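Local coordinates for protein beta-galactosidase (Trichoderma reesei, PDB 3OG2) that probably hydrolyses terminal non-reducing beta-D-galactose residues from beta-D-galactosides, as a member of glycoside hydrolase family 35, at residues K664-S667 against L668-I671; R769-R772 against G773-Y776. All blocks are in the same frame, centred on the assembly; numbering follows the deposited sequence.

Contact 1: K664-S667 against L668-I671; sequences KVDS and LPEI
Asp666 OD1 accepts the backbone N-H of Leu668, two residues on, at 2.8 Å in a nearly straight bond (163°). The N-H comes in from above the carboxylate plane, 46° out of it. That is possible because Asp666 holds CG anti to its own N (chi1 -174°), beside the carbonyl carbon, turning the carboxylate along the onward chain. The other oxygen, OD2, takes a bond from water 1 at 2.6 Å. The same water also donates to Leu668 O, tying the carboxylate a second time to the backbone of that residue. Arg672, just beyond the segment, adds a salt bridge to OD2. Both oxygens are thus engaged, which probably fixes the group's rotation and stabilises its negative charge.

A second water-mediated link runs past Leu668. Water 2 donates to Ser667 O at 2.8 Å and to Glu670 OE2 at 2.9 Å, with the Glu670 chain bent at chi2 so that its carboxylate swings back; Arg849 completes OE2 with a salt bridge. Pro669 CD lies 3.3 Å from Ser667 C, and Ser667 OG bonds Phe847 N.

The side-chain-to-backbone bond from Asp666 to the second residue after it is an Asx turn, here the exit of edge strand 663-666 into the short 3-10 segment 669-671.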
ATOM      1  N   LYS A 664      29.009  13.925  15.868  1.00 11.90           N
ATOM      2  CA  LYS A 664      28.889  14.640  14.596  1.00 12.15           C
ATOM      3  C   LYS A 664      30.092  14.414  13.703  1.00 12.14           C
ATOM      4  O   LYS A 664      31.221  14.341  14.209  1.00 13.87           O
ATOM      5  CB  LYS A 664      28.756  16.130  14.928  1.00 14.87           C
ATOM      6  CG  LYS A 664      28.717  17.071  13.723  1.00 15.75           C
ATOM      7  CD  LYS A 664      28.805  18.520  14.182  1.00 19.66           C
ATOM      8  CE  LYS A 664      28.727  19.484  13.020  1.00 25.56           C
ATOM      9  NZ  LYS A 664      29.519  20.730  13.204  1.00 64.07           N
ATOM     10  N   VAL A 665      29.847  14.393  12.394  1.00 11.33           N
ATOM     11  CA  VAL A 665      30.946  14.382  11.428  1.00 11.63           C
ATOM     12  C   VAL A 665      30.593  15.349  10.297  1.00 11.29           C
ATOM     13  O   VAL A 665      29.440  15.405   9.868  1.00 12.56           O
ATOM     14  CB  VAL A 665      31.275  12.957  10.963  1.00 13.89           C
ATOM     15  CG1 VAL A 665      30.150  12.308  10.174  1.00 14.11           C
ATOM     16  CG2 VAL A 665      32.547  12.961  10.092  1.00 15.20           C
ATOM     17  N   ASP A 666      31.585  16.115   9.828  1.00 12.68           N
ATOM     18  CA  ASP A 666      31.362  16.940   8.621  1.00 12.03           C
ATOM     19  C   ASP A 666      31.127  16.041   7.438  1.00 11.25           C
ATOM     20  O   ASP A 666      31.947  15.158   7.170  1.00 12.41           O
ATOM     21  CB  ASP A 666      32.607  17.784   8.425  1.00 14.69           C
ATOM     22  CG  ASP A 666      32.463  18.798   7.293  1.00 19.82           C
ATOM     23  OD1 ASP A 666      31.465  18.877   6.557  1.00 13.25           O
ATOM     24  OD2 ASP A 666      33.426  19.592   7.173  1.00 24.41           O
ATOM     25  N   SER A 667      30.007  16.260   6.760  1.00  9.56           N
ATOM     26  CA  SER A 667      29.759  15.448   5.585  1.00  9.43           C
ATOM     27  C   SER A 667      29.872  16.256   4.298  1.00  8.85           C
ATOM     28  O   SER A 667      29.361  15.845   3.261  1.00 10.53           O
ATOM     29  CB  SER A 667      28.391  14.775   5.672  1.00  9.59           C
ATOM     30  OG  SER A 667      28.216  13.831   4.581  1.00 10.21           O
ATOM     31  N   LEU A 668      30.601  17.371   4.349  1.00  9.36           N
ATOM     32  CA  LEU A 668      31.043  18.026   3.118  1.00 10.16           C
ATOM     33  C   LEU A 668      32.529  18.365   3.212  1.00  9.64           C
ATOM     34  O   LEU A 668      32.981  19.517   3.040  1.00 10.34           O
ATOM     35  CB  LEU A 668      30.150  19.235   2.864  1.00  9.73           C
ATOM     36  CG  LEU A 668      30.186  19.773   1.431  1.00 10.81           C
ATOM     37  CD1 LEU A 668      29.636  18.782   0.402  1.00 11.80           C
ATOM     38  CD2 LEU A 668      29.418  21.122   1.394  1.00 14.53           C
ATOM     39  N   PRO A 669      33.386  17.365   3.451  1.00  9.72           N
ATOM     40  CA  PRO A 669      34.828  17.630   3.497  1.00 10.22           C
ATOM     41  C   PRO A 669      35.380  18.052   2.132  1.00 10.03           C
ATOM     42  O   PRO A 669      36.469  18.594   2.052  1.00 10.35           O
ATOM     43  CB  PRO A 669      35.411  16.274   3.862  1.00 12.67           C
ATOM     44  CG  PRO A 669      34.423  15.261   3.342  1.00 12.66           C
ATOM     45  CD  PRO A 669      33.096  15.910   3.660  1.00 12.28           C
ATOM     46  N   GLU A 670      34.585  17.822   1.074  1.00  9.02           N
ATOM     47  CA  GLU A 670      34.996  18.134  -0.288  1.00  9.37           C
ATOM     48  C   GLU A 670      35.392  19.593  -0.425  1.00  9.63           C
ATOM     49  O   GLU A 670      36.215  19.928  -1.289  1.00 10.94           O
ATOM     50  CB  GLU A 670      33.811  17.926  -1.251  1.00 10.00           C
ATOM     51  CG  GLU A 670      33.455  16.458  -1.429  1.00 10.15           C
ATOM     52  CD  GLU A 670      32.535  15.843  -0.420  1.00  8.91           C
ATOM     53  OE1 GLU A 670      32.265  16.441   0.644  1.00  9.67           O
ATOM     54  OE2 GLU A 670      32.019  14.709  -0.654  1.00 10.72           O
ATOM     55  N   ILE A 671      34.784  20.502   0.354  1.00  9.82           N
ATOM     56  CA  ILE A 671      35.005  21.909   0.098  1.00 11.59           C
ATOM     57  C   ILE A 671      36.211  22.431   0.868  1.00 12.76           C
ATOM     58  O   ILE A 671      36.569  23.612   0.706  1.00 17.75           O
ATOM     59  CB  ILE A 671      33.757  22.776   0.446  1.00 11.54           C
ATOM     60  CG1 ILE A 671      33.360  22.667   1.909  1.00 12.98           C
ATOM     61  CG2 ILE A 671      32.607  22.463  -0.497  1.00 11.57           C
ATOM     62  CD1 ILE A 671      32.343  23.703   2.354  1.00 16.15           C
TER
HETATM   63  O   HOH W   1      33.400  21.258   5.162  1.00 23.62           O
HETATM   64  O   HOH W   2      29.472  14.802   0.638  1.00  9.75           O

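Contact 2: R769-R772 against G773-Y776; sequences RLVR and GRRY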
ATOM      1  N   ARG A 769      36.317  37.878  -7.432  1.00 10.12           N
ATOM      2  CA  ARG A 769      37.514  37.995  -6.628  1.00  9.88           C
ATOM      3  C   ARG A 769      38.444  36.805  -6.868  1.00 10.13           C
ATOM      4  O   ARG A 769      39.123  36.309  -5.949  1.00 13.21           O
ATOM      5  CB  ARG A 769      37.185  38.157  -5.148  1.00 10.34           C
ATOM      6  CG  ARG A 769      36.371  39.454  -4.957  1.00 11.59           C
ATOM      7  CD  ARG A 769      36.011  39.706  -3.494  1.00 13.89           C
ATOM      8  NE  ARG A 769      34.979  38.763  -3.018  1.00 15.86           N
ATOM      9  CZ  ARG A 769      35.261  37.803  -2.158  1.00 13.46           C
ATOM     10  NH1 ARG A 769      36.488  37.655  -1.690  1.00 17.73           N
ATOM     11  NH2 ARG A 769      34.317  36.994  -1.765  1.00 17.96           N
ATOM     12  N   LEU A 770      38.487  36.368  -8.126  1.00 10.11           N
ATOM     13  CA  LEU A 770      39.388  35.250  -8.504  1.00 10.00           C
ATOM     14  C   LEU A 770      40.780  35.765  -8.882  1.00  9.77           C
ATOM     15  O   LEU A 770      40.905  36.882  -9.434  1.00 11.31           O
ATOM     16  CB  LEU A 770      38.833  34.483  -9.725  1.00 10.63           C
ATOM     17  CG  LEU A 770      37.361  34.098  -9.621  1.00 12.22           C
ATOM     18  CD1 LEU A 770      36.931  33.442 -10.935  1.00 16.23           C
ATOM     19  CD2 LEU A 770      37.101  33.161  -8.456  1.00 14.90           C
ATOM     20  N   VAL A 771      41.767  34.903  -8.617  1.00  9.75           N
ATOM     21  CA  VAL A 771      43.146  35.189  -9.007  1.00 10.00           C
ATOM     22  C   VAL A 771      43.366  34.648 -10.412  1.00 10.23           C
ATOM     23  O   VAL A 771      43.291  33.413 -10.612  1.00 11.52           O
ATOM     24  CB  VAL A 771      44.103  34.541  -8.016  1.00 10.10           C
ATOM     25  CG1 VAL A 771      45.568  34.772  -8.465  1.00 13.73           C
ATOM     26  CG2 VAL A 771      43.838  35.151  -6.634  1.00 12.93           C
ATOM     27  N   ARG A 772      43.622  35.522 -11.371  1.00 11.52           N
ATOM     28  CA  ARG A 772      43.809  35.024 -12.733  1.00 11.90           C
ATOM     29  C   ARG A 772      44.905  33.975 -12.811  1.00 12.29           C
ATOM     30  O   ARG A 772      45.997  34.152 -12.218  1.00 14.06           O
ATOM     31  CB  ARG A 772      44.126  36.199 -13.679  1.00 14.57           C
ATOM     32  CG  ARG A 772      43.033  37.197 -13.957  1.00 19.32           C
ATOM     33  CD  ARG A 772      43.423  38.403 -14.751  1.00 35.18           C
ATOM     34  NE  ARG A 772      44.490  38.232 -15.712  1.00 47.44           N
ATOM     35  CZ  ARG A 772      44.499  38.886 -16.884  1.00 57.00           C
ATOM     36  NH1 ARG A 772      43.521  39.728 -17.227  1.00 58.46           N
ATOM     37  NH2 ARG A 772      45.512  38.676 -17.719  1.00 63.17           N
ATOM     38  N   GLY A 773      44.632  32.924 -13.594  1.00 11.05           N
ATOM     39  CA  GLY A 773      45.625  31.869 -13.694  1.00 13.24           C
ATOM     40  C   GLY A 773      45.571  30.780 -12.630  1.00 13.32           C
ATOM     41  O   GLY A 773      46.202  29.724 -12.773  1.00 15.32           O
ATOM     42  N   ARG A 774      44.807  30.985 -11.555  1.00 12.55           N
ATOM     43  CA  ARG A 774      44.734  30.002 -10.478  1.00 11.77           C
ATOM     44  C   ARG A 774      43.635  29.019 -10.785  1.00 11.71           C
ATOM     45  O   ARG A 774      42.625  29.379 -11.409  1.00 11.74           O
ATOM     46  CB  ARG A 774      44.485  30.754  -9.158  1.00 11.87           C
ATOM     47  CG  ARG A 774      44.469  29.867  -7.934  1.00 15.38           C
ATOM     48  CD  ARG A 774      44.345  30.694  -6.649  1.00 16.14           C
ATOM     49  NE  ARG A 774      45.599  31.469  -6.461  1.00 19.77           N
ATOM     50  CZ  ARG A 774      45.866  32.049  -5.281  1.00 21.54           C
ATOM     51  NH1 ARG A 774      44.981  31.945  -4.295  1.00 23.89           N
ATOM     52  NH2 ARG A 774      46.943  32.751  -4.991  1.00 27.87           N
ATOM     53  N   ARG A 775      43.792  27.783 -10.376  1.00 11.69           N
ATOM     54  CA  ARG A 775      42.770  26.764 -10.505  1.00 11.12           C
ATOM     55  C   ARG A 775      41.821  26.819  -9.313  1.00 10.57           C
ATOM     56  O   ARG A 775      42.210  26.965  -8.149  1.00 13.23           O
ATOM     57  CB  ARG A 775      43.444  25.391 -10.527  1.00 16.65           C
ATOM     58  CG  ARG A 775      42.379  24.292 -10.778  1.00 29.88           C
ATOM     59  CD  ARG A 775      43.080  23.002 -11.165  1.00 46.96           C
ATOM     60  NE  ARG A 775      43.104  22.781 -12.611  1.00 55.06           N
ATOM     61  CZ  ARG A 775      43.628  21.688 -13.177  1.00 53.28           C
ATOM     62  NH1 ARG A 775      44.162  20.746 -12.401  1.00 53.69           N
ATOM     63  NH2 ARG A 775      43.637  21.509 -14.492  1.00 72.08           N
ATOM     64  N   TYR A 776      40.551  26.700  -9.628  1.00 10.18           N
ATOM     65  CA  TYR A 776      39.465  26.660  -8.682  1.00  9.26           C
ATOM     66  C   TYR A 776      38.625  25.405  -8.867  1.00  9.06           C
ATOM     67  O   TYR A 776      38.614  24.843  -9.969  1.00 11.44           O
ATOM     68  CB  TYR A 776      38.502  27.889  -8.925  1.00 11.37           C
ATOM     69  CG  TYR A 776      39.198  29.144  -8.446  1.00 10.97           C
ATOM     70  CD1 TYR A 776      40.046  29.845  -9.323  1.00  9.73           C
ATOM     71  CD2 TYR A 776      39.015  29.624  -7.160  1.00 11.77           C
ATOM     72  CE1 TYR A 776      40.689  31.007  -8.897  1.00 10.55           C
ATOM     73  CE2 TYR A 776      39.669  30.768  -6.712  1.00 11.43           C
ATOM     74  CZ  TYR A 776      40.506  31.450  -7.596  1.00 10.35           C
ATOM     75  OH  TYR A 776      41.171  32.564  -7.187  1.00 12.17           O
TER
HETATM   76  O   HOH W   3      40.313  33.867  -4.965  1.00 23.69           O
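Arg774 can be walked along Val771 from CB outward. Its CB sits 3.3 Å from Val771 O, CD passes Val771 CB, and NE comes within 3.8 Å of that same CB. Past the bend at chi3 (-68°) the guanidinium lies flat against the valine: Val771 CG2 stands 3.9 Å above its plane, over the centre of one face, and NH1 at the tip is still in touch with CG2.

The backbone between them makes a type II beta turn from Val771 to Arg774, closed by Arg774 N donating to Val771 O at 3.0 Å. Gly773 takes the third position with positive phi, where a side chain would clash with Arg772 O. The turn leads straight into strand 775-782, a central strand of an antiparallel sheet.

Tyr776, the second residue of that strand, turns its side chain toward 769-772. Leu770 CD2 rests over one ring face in a CH-pi contact, 4.0 Å from the centroid and offset toward the rim. At the ring's far end, OH accepts the backbone N-H of Val771 at 2.8 Å in an almost linear bond (176°), and water 3 joins OH to Arg769 O. A phenylalanine in place of Tyr776 would probably leave Val771 N and water 3 without their hydroxyl partner. Phe719, on the adjacent strand 713-720, pairs with Tyr776 by backbone hydrogen bonding and is touched by the Leu770 side chain.

Contact 1 comes first along the chain and closes before contact 2 opens about a hundred residues later. Their centres are 24 Å apart and their nearest atoms about 10 Å, so they do not touch. They belong to different five-stranded antiparallel sheets: 664-667 ends edge strand 663-666, paired with strand 883-894, whereas 773-776 runs into strand 775-782, flanked by 740-744 and 713-720. Strand 740-744 is nonetheless common ground, since its Trp743 meets Leu668 and Ile671, and its Leu744 meets Leu770 and Tyr776. Contact 1 thus carries the chain from one all-beta unit to the next, and contact 2 turns it at that second unit's outer end.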